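PspGI restriction endonuclease (Pyrococcus sp. GI-H, PDB 3BM3) probably acts as a type II restriction endonuclease that binds DNA at a specific sequence and cuts it, here caught with its substrate DNA. Local coordinates at residues R145-L148 against S153-L156. The protein carries 2 engineered substitutions. Sequence-based numbering, arbitrary orientation.
Engineered in segment 145-148: T146 (natural residue Ala).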
ATOM      1  N   ARG C 145      -7.368 -10.230 -23.835  1.00 18.60           N
ATOM      2  CA  ARG C 145      -7.025 -10.424 -25.261  1.00 18.79           C
ATOM      3  C   ARG C 145      -7.241  -9.153 -26.049  1.00 17.78           C
ATOM      4  O   ARG C 145      -6.392  -8.751 -26.842  1.00 17.20           O
ATOM      5  CB  ARG C 145      -7.741 -11.613 -25.886  1.00 20.19           C
ATOM      6  CG  ARG C 145      -7.076 -12.907 -25.461  1.00 23.57           C
ATOM      7  CD  ARG C 145      -7.191 -14.051 -26.423  1.00 26.45           C
ATOM      8  NE  ARG C 145      -8.540 -14.241 -26.913  1.00 25.91           N
ATOM      9  CZ  ARG C 145      -9.042 -15.413 -27.296  1.00 24.82           C
ATOM     10  NH1 ARG C 145      -8.318 -16.520 -27.226  1.00 23.58           N
ATOM     11  NH2 ARG C 145     -10.281 -15.472 -27.741  1.00 24.83           N
ATOM     12  N   THR C 146      -8.353  -8.485 -25.786  1.00 17.57           N
ATOM     13  CA  THR C 146      -8.647  -7.224 -26.448  1.00 16.69           C
ATOM     14  C   THR C 146      -7.646  -6.131 -26.133  1.00 16.49           C
ATOM     15  O   THR C 146      -7.209  -5.399 -27.019  1.00 16.22           O
ATOM     16  CB  THR C 146     -10.078  -6.773 -26.145  1.00 17.20           C
ATOM     17  OG1 THR C 146     -10.945  -7.732 -26.741  1.00 18.17           O
ATOM     18  CG2 THR C 146     -10.358  -5.410 -26.741  1.00 16.78           C
ATOM     19  N   PHE C 147      -7.259  -6.042 -24.869  1.00 15.82           N
ATOM     20  CA  PHE C 147      -6.196  -5.137 -24.476  1.00 15.56           C
ATOM     21  C   PHE C 147      -4.898  -5.386 -25.238  1.00 15.99           C
ATOM     22  O   PHE C 147      -4.315  -4.460 -25.781  1.00 16.36           O
ATOM     23  CB  PHE C 147      -5.911  -5.216 -22.985  1.00 15.51           C
ATOM     24  CG  PHE C 147      -4.742  -4.384 -22.578  1.00 14.08           C
ATOM     25  CD1 PHE C 147      -4.868  -3.012 -22.427  1.00 15.22           C
ATOM     26  CD2 PHE C 147      -3.491  -4.958 -22.406  1.00 16.08           C
ATOM     27  CE1 PHE C 147      -3.788  -2.221 -22.068  1.00 13.55           C
ATOM     28  CE2 PHE C 147      -2.397  -4.154 -22.065  1.00 15.44           C
ATOM     29  CZ  PHE C 147      -2.551  -2.793 -21.911  1.00 14.67           C
ATOM     30  N   LEU C 148      -4.444  -6.629 -25.247  1.00 15.66           N
ATOM     31  CA  LEU C 148      -3.190  -6.970 -25.894  1.00 16.99           C
ATOM     32  C   LEU C 148      -3.312  -6.770 -27.393  1.00 17.28           C
ATOM     33  O   LEU C 148      -2.357  -6.319 -28.021  1.00 19.06           O
ATOM     34  CB  LEU C 148      -2.792  -8.393 -25.597  1.00 16.67           C
ATOM     35  CG  LEU C 148      -2.494  -8.688 -24.147  1.00 17.69           C
ATOM     36  CD1 LEU C 148      -2.334 -10.181 -23.975  1.00 18.96           C
ATOM     37  CD2 LEU C 148      -1.268  -7.925 -23.718  1.00 18.65           C
ATOM     38  N   SER C 153      -8.028   0.183 -26.992  1.00 16.21           N
ATOM     39  CA  SER C 153      -9.403  -0.260 -27.180  1.00 16.62           C
ATOM     40  C   SER C 153      -9.991  -0.856 -25.915  1.00 15.61           C
ATOM     41  O   SER C 153     -11.151  -1.221 -25.887  1.00 15.59           O
ATOM     42  CB  SER C 153      -9.493  -1.291 -28.302  1.00 17.16           C
ATOM     43  OG  SER C 153      -8.899  -2.534 -27.926  1.00 17.63           O
ATOM     44  N   ALA C 154      -9.166  -0.981 -24.876  1.00 14.46           N
ATOM     45  CA  ALA C 154      -9.583  -1.605 -23.603  1.00 14.02           C
ATOM     46  C   ALA C 154      -9.377  -0.609 -22.473  1.00 13.38           C
ATOM     47  O   ALA C 154      -8.615   0.364 -22.594  1.00 13.05           O
ATOM     48  CB  ALA C 154      -8.764  -2.859 -23.318  1.00 13.24           C
ATOM     49  N   ILE C 155     -10.060  -0.887 -21.370  1.00 12.90           N
ATOM     50  CA  ILE C 155      -9.935  -0.082 -20.172  1.00 12.97           C
ATOM     51  C   ILE C 155      -9.329  -0.955 -19.100  1.00 12.64           C
ATOM     52  O   ILE C 155      -9.808  -2.056 -18.868  1.00 12.60           O
ATOM     53  CB  ILE C 155     -11.272   0.453 -19.668  1.00 13.18           C
ATOM     54  CG1 ILE C 155     -12.111   1.022 -20.802  1.00 14.28           C
ATOM     55  CG2 ILE C 155     -11.038   1.485 -18.544  1.00 12.85           C
ATOM     56  CD1 ILE C 155     -13.568   1.348 -20.364  1.00 15.61           C
ATOM     57  N   LEU C 156      -8.294  -0.434 -18.440  1.00 12.50           N
ATOM     58  CA  LEU C 156      -7.740  -1.051 -17.265  1.00 12.63           C
ATOM     59  C   LEU C 156      -8.289  -0.257 -16.092  1.00 13.10           C
ATOM     60  O   LEU C 156      -8.194   0.982 -16.047  1.00 12.43           O
ATOM     61  CB  LEU C 156      -6.226  -0.973 -17.276  1.00 12.87           C
ATOM     62  CG  LEU C 156      -5.618  -1.420 -18.590  1.00 14.57           C
ATOM     63  CD1 LEU C 156      -4.123  -1.380 -18.494  1.00 15.89           C
ATOM     64  CD2 LEU C 156      -6.129  -2.818 -18.927  1.00 15.20           C
TER
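With CG of F147 anti to the backbone N (chi1 175°), the phenyl ring reaches past A154 to L156, whose own CG lies anti to its carbonyl carbon (chi1 -49°) and turns both methyls to the ring. The two side chains cross at about a right angle: CE1 of F147 lies 3.7 Å from CD1 of L156, while CD2 of L156 lies 3.7 Å from CD1 of F147. Nearer the backbones, A154 fits close under the helix, its CB 3.6 Å from CA of F147 and lying in the ring plane, at the edge. The CA atoms of F147 and A154, the residue just before the strand, are 5.0 Å apart, the nearest pair across the segments. Beside this packing, CG2 of the engineered T146 meets OG of S153 at 3.4 Å, but T146 OG1 is hydrogen-bonded to OG of S143, and S153 OG to the backbone O of D150. No hydrogen bond joins the segments, so apolar packing carries the contact. I140 and an edge-to-face F181 extend it around F147. The arrangement illustrates a short helix, 144-149, packed against the turn into strand 155-160 and the strand's start, in a mixed sheet consistent with a PDDEXK-type nuclease fold.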